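Local structure of metal-dependent hydrolase (2F6K) at residues Asn42-Asn47 / Pro88-Tyr93; Ile49-Leu54 / Gly117-Thr122; Tyr263-Pro268 / Asp273-Leu278; Asp5-Tyr10 / Ala152-Glu157. The protein probably catalyses the metal-dependent decarboxylation of aminocarboxymuconate semialdehyde, using a manganese ion in a TIM-barrel amidohydrolase fold. All coordinates share one frame; numbering follows the deposited sequence.

Contact 1 (Asn42-Asn47 / Pro88-Tyr93); sequences NFMRDN and PDQLGY
With CG anti to its carbonyl carbon (chi1 -73°) and the chain extended through chi2, the selenomethionine Met44 leaves its helix pointing at Gln90 and Leu91, and a bend at chi3 (71°) turns the terminal methyl onto the backbone of Gln90. Met44 CE lies 3.2 Å from Gln90 O, and the same methyl packs 3.9 Å from Gln90 CB. The selenium covers the second residue: Met44 SE is 3.8 Å from Leu91 CD2, the one branch of Leu91 that reaches across. Gln90 starts out toward the helix, but its chi2 of 76° folds the amide away, and what Met44 meets is therefore the aliphatic root of that side chain. No hydrogen bond spans the contact; a bent selenoether chain is fitted against a carbonyl, a methylene and a methyl, with Met44 and Leu91 buried. The arrangement is helix-on-barrel packing of a TIM-barrel layer. Helix 37-46 lies over strands 49-55 and 91-95, Met44 also touching Ile49 and Ser52 of the former, while Leu91 of the latter also touches Leu41 of this helix and Leu83 of helix 66-86.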
loop_
_atom_site.group_PDB
_atom_site.type_symbol
_atom_site.label_atom_id
_atom_site.label_comp_id
_atom_site.label_asym_id
_atom_site.label_seq_id
_atom_site.Cartn_x
_atom_site.Cartn_y
_atom_site.Cartn_z
ATOM N N ASN A 42 15.191 -37.605 -11.751
ATOM C CA ASN A 42 14.726 -38.792 -11.042
ATOM C C ASN A 42 13.199 -38.708 -10.855
ATOM O O ASN A 42 12.496 -39.727 -10.897
ATOM C CB ASN A 42 15.428 -38.904 -9.688
ATOM C CG ASN A 42 15.199 -40.242 -9.025
ATOM O OD1 ASN A 42 15.723 -41.249 -9.479
ATOM N ND2 ASN A 42 14.408 -40.261 -7.952
ATOM N N PHE A 43 12.678 -37.497 -10.647
ATOM C CA PHE A 43 11.232 -37.339 -10.500
ATOM C C PHE A 43 10.557 -37.731 -11.817
ATOM O O PHE A 43 9.478 -38.336 -11.828
ATOM C CB PHE A 43 10.858 -35.894 -10.175
ATOM C CG PHE A 43 9.369 -35.660 -10.076
ATOM C CD1 PHE A 43 8.664 -36.030 -8.929
ATOM C CD2 PHE A 43 8.671 -35.055 -11.122
ATOM C CE1 PHE A 43 7.282 -35.795 -8.824
ATOM C CE2 PHE A 43 7.291 -34.814 -11.030
ATOM C CZ PHE A 43 6.598 -35.184 -9.877
HETATM N N MSE A 44 11.196 -37.372 -12.925
HETATM C CA MSE A 44 10.669 -37.677 -14.251
HETATM C C MSE A 44 10.602 -39.179 -14.504
HETATM O O MSE A 44 9.607 -39.672 -15.034
HETATM C CB MSE A 44 11.519 -36.991 -15.320
HETATM C CG MSE A 44 11.300 -35.489 -15.388
HETATM SE SE MSE A 44 12.576 -34.599 -16.543
HETATM C CE MSE A 44 11.924 -35.254 -18.251
ATOM N N ARG A 45 11.655 -39.907 -14.136
ATOM C CA ARG A 45 11.643 -41.358 -14.326
ATOM C C ARG A 45 10.550 -41.996 -13.465
ATOM O O ARG A 45 9.802 -42.859 -13.933
ATOM C CB ARG A 45 12.998 -41.974 -13.964
ATOM C CG ARG A 45 14.146 -41.545 -14.864
ATOM C CD ARG A 45 15.445 -42.250 -14.481
ATOM N NE ARG A 45 16.516 -41.308 -14.161
ATOM C CZ ARG A 45 16.943 -41.063 -12.929
ATOM N NH1 ARG A 45 16.394 -41.694 -11.907
ATOM N NH2 ARG A 45 17.899 -40.173 -12.715
ATOM N N ASP A 46 10.448 -41.553 -12.215
ATOM C CA ASP A 46 9.454 -42.098 -11.291
ATOM C C ASP A 46 8.005 -41.724 -11.585
ATOM O O ASP A 46 7.094 -42.298 -10.995
ATOM C CB ASP A 46 9.781 -41.686 -9.854
ATOM C CG ASP A 46 11.121 -42.218 -9.384
ATOM O OD1 ASP A 46 11.597 -43.239 -9.933
ATOM O OD2 ASP A 46 11.694 -41.621 -8.450
ATOM N N ASN A 47 7.781 -40.771 -12.487
ATOM C CA ASN A 47 6.416 -40.348 -12.790
ATOM C C ASN A 47 6.043 -40.358 -14.265
ATOM O O ASN A 47 5.122 -39.659 -14.686
ATOM C CB ASN A 47 6.180 -38.967 -12.196
ATOM C CG ASN A 47 6.164 -38.995 -10.682
ATOM O OD1 ASN A 47 5.166 -39.384 -10.072
ATOM N ND2 ASN A 47 7.278 -38.604 -10.067
ATOM N N PRO A 88 19.325 -33.200 -23.923
ATOM C CA PRO A 88 18.473 -32.827 -25.059
ATOM C C PRO A 88 17.116 -33.526 -25.081
ATOM O O PRO A 88 16.112 -32.939 -25.480
ATOM C CB PRO A 88 19.323 -33.212 -26.274
ATOM C CG PRO A 88 20.735 -33.118 -25.760
ATOM C CD PRO A 88 20.615 -33.737 -24.393
ATOM N N ASP A 89 17.084 -34.780 -24.650
ATOM C CA ASP A 89 15.842 -35.525 -24.667
ATOM C C ASP A 89 14.976 -35.446 -23.416
ATOM O O ASP A 89 13.813 -35.832 -23.464
ATOM C CB ASP A 89 16.129 -36.984 -25.006
ATOM C CG ASP A 89 16.791 -37.143 -26.372
ATOM O OD1 ASP A 89 16.213 -36.656 -27.375
ATOM O OD2 ASP A 89 17.885 -37.751 -26.437
ATOM N N GLN A 90 15.522 -34.952 -22.305
ATOM C CA GLN A 90 14.747 -34.839 -21.071
ATOM C C GLN A 90 14.427 -33.405 -20.679
ATOM O O GLN A 90 13.337 -33.129 -20.178
ATOM C CB GLN A 90 15.477 -35.481 -19.885
ATOM C CG GLN A 90 15.464 -36.984 -19.845
ATOM C CD GLN A 90 16.423 -37.589 -20.823
ATOM O OE1 GLN A 90 17.626 -37.339 -20.768
ATOM N NE2 GLN A 90 15.899 -38.394 -21.736
ATOM N N LEU A 91 15.366 -32.491 -20.912
ATOM C CA LEU A 91 15.169 -31.109 -20.503
ATOM C C LEU A 91 15.259 -29.997 -21.538
ATOM O O LEU A 91 16.162 -29.962 -22.372
ATOM C CB LEU A 91 16.156 -30.783 -19.389
ATOM C CG LEU A 91 16.234 -31.762 -18.224
ATOM C CD1 LEU A 91 17.331 -31.322 -17.272
ATOM C CD2 LEU A 91 14.896 -31.815 -17.519
ATOM N N GLY A 92 14.314 -29.072 -21.434
ATOM C CA GLY A 92 14.272 -27.901 -22.286
ATOM C C GLY A 92 14.101 -26.734 -21.321
ATOM O O GLY A 92 14.057 -26.935 -20.101
ATOM N N TYR A 93 14.005 -25.512 -21.829
ATOM C CA TYR A 93 13.833 -24.392 -20.923
ATOM C C TYR A 93 13.227 -23.158 -21.550
ATOM O O TYR A 93 13.302 -22.951 -22.767
ATOM C CB TYR A 93 15.169 -23.999 -20.292
ATOM C CG TYR A 93 16.044 -23.126 -21.170
ATOM C CD1 TYR A 93 16.656 -23.637 -22.323
ATOM C CD2 TYR A 93 16.280 -21.791 -20.838
ATOM C CE1 TYR A 93 17.489 -22.836 -23.118
ATOM C CE2 TYR A 93 17.107 -20.986 -21.621
ATOM C CZ TYR A 93 17.710 -21.513 -22.757
ATOM O OH TYR A 93 18.545 -20.718 -23.512
#

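Contact 2 (Ile49-Leu54 / Gly117-Thr122); sequences ISYSIL and GALGVT
Leu119 sends its CD1 methyl to the rim of the Tyr51 ring, near the ring plane, and meets the hydroxyl corner: Leu119 CD1 is 3.5 Å from Tyr51 OH and 4.1 Å from Tyr51 CE2. The two side chains approach from opposite directions, and the methyl abuts the ring edge and covers neither face. The same methyl also touches Ile53, whose CG1 lies 3.8 Å from Leu119 CD1, the leucine and isoleucine chains crossing at about a right angle. One branch of one leucine makes all the closest approaches. Its reach comes from an extended chi2 of 176°, which carries CD1 well out from the backbone, while Tyr51, with CG opposite its backbone N (chi1 -164°), swings its ring along to meet it. Tyr51 and Ile53 are two apart on strand 49-55 and face the same way, into the parallel barrel, whereas Ser52 between them faces helix 37-46. Strand 91-95 runs between 49-55 and 120-124 in the eight-stranded TIM barrel, so these side chains bridge across an intervening strand inside it, at the end where strand 120-124 begins. The manganese is at the other end of the barrel, about 12 Å from the Ile53 side chain. Ile53 is packed further by Leu94 of the middle strand and Ile4 of strand 3-9. Backbone bonding tethers Leu119 to that middle strand through Tyr93.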
loop_
_atom_site.group_PDB
_atom_site.type_symbol
_atom_site.label_atom_id
_atom_site.label_comp_id
_atom_site.label_asym_id
_atom_site.label_seq_id
_atom_site.Cartn_x
_atom_site.Cartn_y
_atom_site.Cartn_z
ATOM N N ILE A 49 7.474 -39.130 -16.958
ATOM C CA ILE A 49 7.598 -37.846 -17.625
ATOM C C ILE A 49 8.797 -37.969 -18.548
ATOM O O ILE A 49 9.912 -38.227 -18.095
ATOM C CB ILE A 49 7.836 -36.715 -16.619
ATOM C CG1 ILE A 49 6.627 -36.605 -15.688
ATOM C CG2 ILE A 49 8.063 -35.400 -17.359
ATOM C CD1 ILE A 49 6.775 -35.548 -14.611
ATOM N N SER A 50 8.572 -37.801 -19.847
ATOM C CA SER A 50 9.664 -37.931 -20.803
ATOM C C SER A 50 10.315 -36.603 -21.123
ATOM O O SER A 50 11.434 -36.566 -21.618
ATOM C CB SER A 50 9.172 -38.566 -22.108
ATOM O OG SER A 50 8.219 -37.732 -22.752
ATOM N N TYR A 51 9.625 -35.505 -20.837
ATOM C CA TYR A 51 10.194 -34.202 -21.154
ATOM C C TYR A 51 9.668 -33.098 -20.245
ATOM O O TYR A 51 8.458 -33.000 -20.007
ATOM C CB TYR A 51 9.879 -33.862 -22.616
ATOM C CG TYR A 51 10.708 -32.738 -23.192
ATOM C CD1 TYR A 51 12.060 -32.924 -23.471
ATOM C CD2 TYR A 51 10.135 -31.498 -23.484
ATOM C CE1 TYR A 51 12.825 -31.913 -24.033
ATOM C CE2 TYR A 51 10.892 -30.471 -24.048
ATOM C CZ TYR A 51 12.236 -30.688 -24.321
ATOM O OH TYR A 51 13.000 -29.691 -24.886
ATOM N N SER A 52 10.580 -32.262 -19.756
ATOM C CA SER A 52 10.223 -31.148 -18.879
ATOM C C SER A 52 10.713 -29.813 -19.444
ATOM O O SER A 52 11.875 -29.697 -19.857
ATOM C CB SER A 52 10.853 -31.328 -17.486
ATOM O OG SER A 52 10.380 -32.480 -16.810
ATOM N N ILE A 53 9.843 -28.807 -19.470
ATOM C CA ILE A 53 10.267 -27.498 -19.942
ATOM C C ILE A 53 10.556 -26.661 -18.702
ATOM O O ILE A 53 9.647 -26.098 -18.104
ATOM C CB ILE A 53 9.193 -26.781 -20.783
ATOM C CG1 ILE A 53 8.958 -27.537 -22.092
ATOM C CG2 ILE A 53 9.657 -25.353 -21.102
ATOM C CD1 ILE A 53 8.249 -28.847 -21.932
ATOM N N LEU A 54 11.826 -26.583 -18.323
ATOM C CA LEU A 54 12.230 -25.839 -17.139
ATOM C C LEU A 54 12.049 -24.323 -17.227
ATOM O O LEU A 54 12.163 -23.721 -18.300
ATOM C CB LEU A 54 13.687 -26.160 -16.813
ATOM C CG LEU A 54 13.979 -27.626 -16.482
ATOM C CD1 LEU A 54 15.472 -27.854 -16.496
ATOM C CD2 LEU A 54 13.387 -27.996 -15.118
ATOM N N GLY A 117 18.744 -21.457 -27.905
ATOM C CA GLY A 117 17.882 -22.615 -27.808
ATOM C C GLY A 117 16.738 -22.602 -26.810
ATOM O O GLY A 117 16.296 -23.666 -26.373
ATOM N N ALA A 118 16.246 -21.426 -26.440
ATOM C CA ALA A 118 15.128 -21.367 -25.509
ATOM C C ALA A 118 13.858 -21.760 -26.264
ATOM O O ALA A 118 13.710 -21.429 -27.437
ATOM C CB ALA A 118 14.994 -19.959 -24.936
ATOM N N LEU A 119 12.950 -22.473 -25.604
ATOM C CA LEU A 119 11.704 -22.891 -26.242
ATOM C C LEU A 119 10.701 -21.755 -26.158
ATOM O O LEU A 119 9.609 -21.829 -26.723
ATOM C CB LEU A 119 11.131 -24.138 -25.544
ATOM C CG LEU A 119 12.047 -25.373 -25.556
ATOM C CD1 LEU A 119 11.429 -26.512 -24.769
ATOM C CD2 LEU A 119 12.301 -25.798 -27.000
ATOM N N GLY A 120 11.090 -20.706 -25.441
ATOM C CA GLY A 120 10.228 -19.552 -25.255
ATOM C C GLY A 120 10.662 -18.793 -24.011
ATOM O O GLY A 120 11.792 -18.939 -23.562
ATOM N N VAL A 121 9.778 -17.982 -23.443
ATOM C CA VAL A 121 10.145 -17.236 -22.253
ATOM C C VAL A 121 9.138 -17.402 -21.124
ATOM O O VAL A 121 7.988 -17.799 -21.340
ATOM C CB VAL A 121 10.276 -15.717 -22.544
ATOM C CG1 VAL A 121 11.304 -15.478 -23.631
ATOM C CG2 VAL A 121 8.929 -15.141 -22.941
ATOM N N THR A 122 9.600 -17.115 -19.912
ATOM C CA THR A 122 8.746 -17.163 -18.738
ATOM C C THR A 122 8.799 -15.755 -18.174
ATOM O O THR A 122 9.865 -15.144 -18.143
ATOM C CB THR A 122 9.246 -18.166 -17.673
ATOM O OG1 THR A 122 8.423 -18.053 -16.503
ATOM C CG2 THR A 122 10.672 -17.888 -17.282
#

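Contact 3 (Tyr263-Pro268 / Asp273-Leu278); sequences YGSDIP and DGSRQL. With MN (manganese (II) ion), chain C.
Ser275 OG donates a hydrogen bond to Ser265 O at 2.8 Å, joining the first turn of helix 272-284 to the loop that follows the last barrel strand. The hydroxyl, standing opposite its own backbone N (chi1 -168°) and so directed at the loop, comes in from above the carbonyl plane (C=O...O angle 107°), with Ser275 OG 3.1 Å from Ser265 CB. On the apolar flank, Ile267 CG2 packs 3.7 Å from Ser275 CB. A second tie runs through a water, which donates to Ser275 O at 2.9 Å and is hydrogen-bonded to Tyr263 OH. One shell further out, the hydroxyl of Ser265 is engaged by Asp5 OD2, Phe43 packs on Ser265, Ile267 and Ser275, and backbone bonds fasten Asp266 to His7 and Ile267 to His9. The loop carries Asp266, in a left-handed backbone conformation, and a cis peptide before Pro268. Asp266 OD1 binds the manganese at 2.4 Å. Asp266 OD2 accepts a hydrogen bond at 2.6 Å from a metal-bound water and has a weak hydrogen bond with His205 NE2, so the carboxylate grips the ion with one oxygen and probably orients a coordinated water with the other, consistent with water activation in amidohydrolases.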
loop_
_atom_site.group_PDB
_atom_site.type_symbol
_atom_site.label_atom_id
_atom_site.label_comp_id
_atom_site.label_asym_id
_atom_site.label_seq_id
_atom_site.Cartn_x
_atom_site.Cartn_y
_atom_site.Cartn_z
ATOM N N TYR A 263 -0.154 -30.124 -19.057
ATOM C CA TYR A 263 0.163 -30.683 -17.754
ATOM C C TYR A 263 1.289 -29.891 -17.102
ATOM O O TYR A 263 2.153 -29.348 -17.796
ATOM C CB TYR A 263 0.620 -32.136 -17.891
ATOM C CG TYR A 263 1.199 -32.686 -16.610
ATOM C CD1 TYR A 263 0.403 -32.843 -15.474
ATOM C CD2 TYR A 263 2.541 -33.023 -16.520
ATOM C CE1 TYR A 263 0.940 -33.324 -14.280
ATOM C CE2 TYR A 263 3.082 -33.504 -15.337
ATOM C CZ TYR A 263 2.278 -33.653 -14.225
ATOM O OH TYR A 263 2.809 -34.149 -13.061
ATOM N N GLY A 264 1.281 -29.849 -15.769
ATOM C CA GLY A 264 2.313 -29.158 -15.008
ATOM C C GLY A 264 2.429 -29.797 -13.627
ATOM O O GLY A 264 1.414 -30.165 -13.030
ATOM N N SER A 265 3.647 -29.936 -13.106
ATOM C CA SER A 265 3.818 -30.552 -11.788
ATOM C C SER A 265 4.171 -29.543 -10.693
ATOM O O SER A 265 3.809 -29.722 -9.530
ATOM C CB SER A 265 4.891 -31.643 -11.841
ATOM O OG SER A 265 6.175 -31.075 -11.959
ATOM N N ASP A 266 4.883 -28.494 -11.084
ATOM C CA ASP A 266 5.307 -27.421 -10.188
ATOM C C ASP A 266 6.362 -27.824 -9.168
ATOM O O ASP A 266 6.440 -27.221 -8.099
ATOM C CB ASP A 266 4.111 -26.820 -9.447
ATOM C CG ASP A 266 4.283 -25.336 -9.174
ATOM O OD1 ASP A 266 5.387 -24.802 -9.412
ATOM O OD2 ASP A 266 3.309 -24.703 -8.725
ATOM N N ILE A 267 7.162 -28.842 -9.481
ATOM C CA ILE A 267 8.224 -29.263 -8.573
ATOM C C ILE A 267 9.364 -28.273 -8.807
ATOM O O ILE A 267 9.478 -27.711 -9.894
ATOM C CB ILE A 267 8.751 -30.680 -8.897
ATOM C CG1 ILE A 267 9.316 -30.708 -10.323
ATOM C CG2 ILE A 267 7.652 -31.708 -8.726
ATOM C CD1 ILE A 267 10.121 -31.956 -10.650
ATOM N N PRO A 268 10.238 -28.070 -7.805
ATOM C CA PRO A 268 10.189 -28.722 -6.498
ATOM C C PRO A 268 9.495 -27.882 -5.428
ATOM O O PRO A 268 9.541 -28.218 -4.244
ATOM C CB PRO A 268 11.661 -28.953 -6.194
ATOM C CG PRO A 268 12.273 -27.691 -6.696
ATOM C CD PRO A 268 11.559 -27.450 -8.021
ATOM N N ASP A 273 6.274 -35.616 -3.394
ATOM C CA ASP A 273 5.213 -36.578 -3.119
ATOM C C ASP A 273 3.842 -35.978 -3.400
ATOM O O ASP A 273 2.940 -36.664 -3.874
ATOM C CB ASP A 273 5.268 -37.051 -1.665
ATOM C CG ASP A 273 6.415 -38.003 -1.411
ATOM O OD1 ASP A 273 6.471 -39.062 -2.084
ATOM O OD2 ASP A 273 7.260 -37.697 -0.540
ATOM N N GLY A 274 3.683 -34.696 -3.105
ATOM C CA GLY A 274 2.408 -34.050 -3.345
ATOM C C GLY A 274 2.164 -33.882 -4.837
ATOM O O GLY A 274 1.030 -33.948 -5.309
ATOM N N SER A 275 3.232 -33.669 -5.594
ATOM C CA SER A 275 3.085 -33.494 -7.029
ATOM C C SER A 275 2.750 -34.834 -7.691
ATOM O O SER A 275 1.927 -34.895 -8.611
ATOM C CB SER A 275 4.365 -32.909 -7.621
ATOM O OG SER A 275 4.142 -32.489 -8.954
ATOM N N ARG A 276 3.390 -35.900 -7.214
ATOM C CA ARG A 276 3.147 -37.243 -7.727
ATOM C C ARG A 276 1.684 -37.592 -7.472
ATOM O O ARG A 276 1.029 -38.220 -8.297
ATOM C CB ARG A 276 4.046 -38.256 -7.016
ATOM C CG ARG A 276 3.703 -39.709 -7.311
ATOM C CD ARG A 276 4.523 -40.660 -6.450
ATOM N NE ARG A 276 4.248 -42.070 -6.733
ATOM C CZ ARG A 276 4.580 -42.687 -7.866
ATOM N NH1 ARG A 276 5.199 -42.020 -8.832
ATOM N NH2 ARG A 276 4.309 -43.977 -8.030
ATOM N N GLN A 277 1.164 -37.173 -6.326
ATOM C CA GLN A 277 -0.219 -37.465 -6.009
ATOM C C GLN A 277 -1.156 -36.654 -6.894
ATOM O O GLN A 277 -2.212 -37.147 -7.301
ATOM C CB GLN A 277 -0.518 -37.163 -4.542
ATOM C CG GLN A 277 -1.980 -37.384 -4.186
ATOM C CD GLN A 277 -2.385 -36.695 -2.894
ATOM O OE1 GLN A 277 -2.302 -35.466 -2.776
ATOM N NE2 GLN A 277 -2.828 -37.481 -1.915
ATOM N N LEU A 278 -0.786 -35.412 -7.190
ATOM C CA LEU A 278 -1.636 -34.582 -8.033
ATOM C C LEU A 278 -1.673 -35.148 -9.449
ATOM O O LEU A 278 -2.712 -35.122 -10.106
ATOM C CB LEU A 278 -1.136 -33.138 -8.060
ATOM C CG LEU A 278 -1.373 -32.285 -6.808
ATOM C CD1 LEU A 278 -0.739 -30.903 -7.015
ATOM C CD2 LEU A 278 -2.874 -32.165 -6.529
HETATM MN MN MN C . 5.504 -22.546 -10.215
HETATM O O HOH W 1 1.793 -33.251 -10.967
HETATM O O HOH W 2 3.838 -22.186 -9.014
HETATM O O HOH W 3 6.756 -22.088 -8.335
#

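Contact 4 (Asp5-Tyr10 / Ala152-Glu157); sequences DFHTHY and ALHPNE. With MN (manganese (II) ion), chain C.
His7 and His9, the His-X-His signature at the end of the first strand of the amidohydrolase TIM barrel, converge with His154 of the fifth strand on one manganese ion. In this tight half all three rings bind through NE2, His7 and His154 at 2.1 Å from the manganese and His9 at 2.3 Å, which draws His9 NE2 to 3.0 Å from His154 NE2, a closeness imposed by the shared metal. The His9 and His154 rings meet obliquely, their planes at 64°. His154 CG lies opposite its backbone N (chi1 -162°), carrying the ring toward the ion, while His9 CG stays beside its own (chi1 -52°). The three nitrogens take one face of a roughly octahedral shell, with Asp266 across the ion from His154. The looser side is held by two waters, opposite His7 and His9 respectively, positions where a substrate could presumably displace water. Asp239 is bonded to ND1 of His7 and the carbonyl of Ser55 to ND1 of His9, setting the ring rotations. An Asx turn, His7 N to Asp5 OD1, spans the corner at Phe6 and His7. His154 is oriented by its own neighbour, its ND1 donating nearly in the ring plane to Pro155 O at 3.1 Å.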
loop_
_atom_site.group_PDB
_atom_site.type_symbol
_atom_site.label_atom_id
_atom_site.label_comp_id
_atom_site.label_asym_id
_atom_site.label_seq_id
_atom_site.Cartn_x
_atom_site.Cartn_y
_atom_site.Cartn_z
ATOM N N ASP A 5 6.066 -32.075 -19.080
ATOM C CA ASP A 5 5.833 -31.140 -17.974
ATOM C C ASP A 5 6.075 -29.682 -18.374
ATOM O O ASP A 5 7.208 -29.296 -18.637
ATOM C CB ASP A 5 6.768 -31.508 -16.819
ATOM C CG ASP A 5 6.313 -30.942 -15.491
ATOM O OD1 ASP A 5 5.569 -29.929 -15.490
ATOM O OD2 ASP A 5 6.714 -31.518 -14.453
ATOM N N PHE A 6 5.030 -28.861 -18.399
ATOM C CA PHE A 6 5.218 -27.467 -18.793
ATOM C C PHE A 6 5.310 -26.467 -17.646
ATOM O O PHE A 6 5.318 -25.251 -17.869
ATOM C CB PHE A 6 4.108 -27.027 -19.746
ATOM C CG PHE A 6 4.606 -26.620 -21.098
ATOM C CD1 PHE A 6 4.377 -27.425 -22.210
ATOM C CD2 PHE A 6 5.324 -25.438 -21.261
ATOM C CE1 PHE A 6 4.855 -27.060 -23.470
ATOM C CE2 PHE A 6 5.811 -25.063 -22.518
ATOM C CZ PHE A 6 5.574 -25.876 -23.625
ATOM N N HIS A 7 5.366 -26.973 -16.420
ATOM C CA HIS A 7 5.474 -26.115 -15.246
ATOM C C HIS A 7 6.306 -26.860 -14.221
ATOM O O HIS A 7 5.783 -27.553 -13.355
ATOM C CB HIS A 7 4.088 -25.784 -14.681
ATOM C CG HIS A 7 4.103 -24.756 -13.586
ATOM N ND1 HIS A 7 3.110 -23.812 -13.443
ATOM C CD2 HIS A 7 4.967 -24.549 -12.562
ATOM C CE1 HIS A 7 3.359 -23.068 -12.380
ATOM N NE2 HIS A 7 4.480 -23.495 -11.826
ATOM N N THR A 8 7.617 -26.720 -14.345
ATOM C CA THR A 8 8.555 -27.374 -13.452
ATOM C C THR A 8 9.725 -26.392 -13.314
ATOM O O THR A 8 10.040 -25.664 -14.263
ATOM C CB THR A 8 8.967 -28.751 -14.042
ATOM O OG1 THR A 8 10.018 -29.315 -13.256
ATOM C CG2 THR A 8 9.400 -28.614 -15.498
ATOM N N HIS A 9 10.364 -26.354 -12.146
ATOM C CA HIS A 9 11.427 -25.370 -11.933
ATOM C C HIS A 9 12.843 -25.832 -11.573
ATOM O O HIS A 9 13.076 -26.984 -11.190
ATOM C CB HIS A 9 10.980 -24.375 -10.858
ATOM C CG HIS A 9 9.640 -23.756 -11.107
ATOM N ND1 HIS A 9 9.380 -22.945 -12.190
ATOM C CD2 HIS A 9 8.488 -23.808 -10.394
ATOM C CE1 HIS A 9 8.128 -22.524 -12.133
ATOM N NE2 HIS A 9 7.564 -23.032 -11.052
ATOM N N TYR A 10 13.780 -24.893 -11.691
ATOM C CA TYR A 10 15.180 -25.128 -11.356
ATOM C C TYR A 10 15.678 -23.898 -10.600
ATOM O O TYR A 10 15.097 -22.823 -10.718
ATOM C CB TYR A 10 16.022 -25.355 -12.622
ATOM C CG TYR A 10 16.125 -24.170 -13.565
ATOM C CD1 TYR A 10 17.353 -23.560 -13.818
ATOM C CD2 TYR A 10 15.002 -23.671 -14.216
ATOM C CE1 TYR A 10 17.462 -22.480 -14.697
ATOM C CE2 TYR A 10 15.102 -22.590 -15.097
ATOM C CZ TYR A 10 16.333 -22.004 -15.332
ATOM O OH TYR A 10 16.432 -20.946 -16.205
ATOM N N ALA A 152 5.116 -17.896 -20.932
ATOM C CA ALA A 152 4.480 -18.483 -19.757
ATOM C C ALA A 152 4.517 -17.537 -18.570
ATOM O O ALA A 152 5.597 -17.171 -18.092
ATOM C CB ALA A 152 5.163 -19.798 -19.387
ATOM N N LEU A 153 3.332 -17.139 -18.108
ATOM C CA LEU A 153 3.217 -16.257 -16.956
ATOM C C LEU A 153 3.444 -17.075 -15.696
ATOM O O LEU A 153 3.062 -18.248 -15.628
ATOM C CB LEU A 153 1.812 -15.651 -16.854
ATOM C CG LEU A 153 1.193 -14.814 -17.969
ATOM C CD1 LEU A 153 -0.116 -14.199 -17.458
ATOM C CD2 LEU A 153 2.149 -13.719 -18.400
ATOM N N HIS A 154 4.093 -16.477 -14.709
ATOM C CA HIS A 154 4.262 -17.166 -13.439
ATOM C C HIS A 154 3.912 -16.165 -12.351
ATOM O O HIS A 154 4.466 -15.063 -12.281
ATOM C CB HIS A 154 5.671 -17.719 -13.228
ATOM C CG HIS A 154 5.730 -18.760 -12.155
ATOM N ND1 HIS A 154 5.538 -18.465 -10.821
ATOM C CD2 HIS A 154 5.876 -20.106 -12.223
ATOM C CE1 HIS A 154 5.564 -19.583 -10.116
ATOM N NE2 HIS A 154 5.767 -20.593 -10.943
ATOM N N PRO A 155 2.970 -16.542 -11.483
ATOM C CA PRO A 155 2.555 -15.641 -10.410
ATOM C C PRO A 155 3.642 -15.269 -9.419
ATOM O O PRO A 155 4.523 -16.069 -9.094
ATOM C CB PRO A 155 1.398 -16.399 -9.754
ATOM C CG PRO A 155 1.834 -17.825 -9.887
ATOM C CD PRO A 155 2.371 -17.882 -11.314
ATOM N N ASN A 156 3.572 -14.021 -8.975
ATOM C CA ASN A 156 4.468 -13.486 -7.968
ATOM C C ASN A 156 3.559 -12.873 -6.911
ATOM O O ASN A 156 2.364 -12.657 -7.154
ATOM C CB ASN A 156 5.366 -12.395 -8.542
ATOM C CG ASN A 156 6.639 -12.945 -9.140
ATOM O OD1 ASN A 156 7.735 -12.511 -8.786
ATOM N ND2 ASN A 156 6.505 -13.908 -10.056
ATOM N N GLU A 157 4.119 -12.595 -5.739
ATOM C CA GLU A 157 3.348 -11.979 -4.673
ATOM C C GLU A 157 2.829 -10.655 -5.208
ATOM O O GLU A 157 3.571 -9.907 -5.835
ATOM C CB GLU A 157 4.239 -11.728 -3.454
ATOM C CG GLU A 157 3.656 -10.735 -2.456
ATOM C CD GLU A 157 4.479 -10.630 -1.180
ATOM O OE1 GLU A 157 5.727 -10.681 -1.274
ATOM O OE2 GLU A 157 3.876 -10.490 -0.089
HETATM MN MN MN C . 5.504 -22.546 -10.215
HETATM O O HOH W 2 3.838 -22.186 -9.014
HETATM O O HOH W 3 6.756 -22.088 -8.335
#

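Contacts 3 and 4 form the metal site together: their centres are 12 Å apart, and the two metal-bound waters are shared by them. They are also coupled behind the ion, where Ser265 OG is 2.6 Å from Asp5 OD2 and Asp266 N is 2.6 Å from His7 O. Contact 2 joins contact 4 through strand pairing, with Tyr51 O 2.7 Å from Asp5 N, and fills the barrel floor remote from the metal. Contact 1 sits on the outside of the same strands, its centre 10 Å from that of contact 2. It reaches contact 3 as well: Asp46 O lies 2.9 Å from Arg276 NH1, linking two helices of the outer layer.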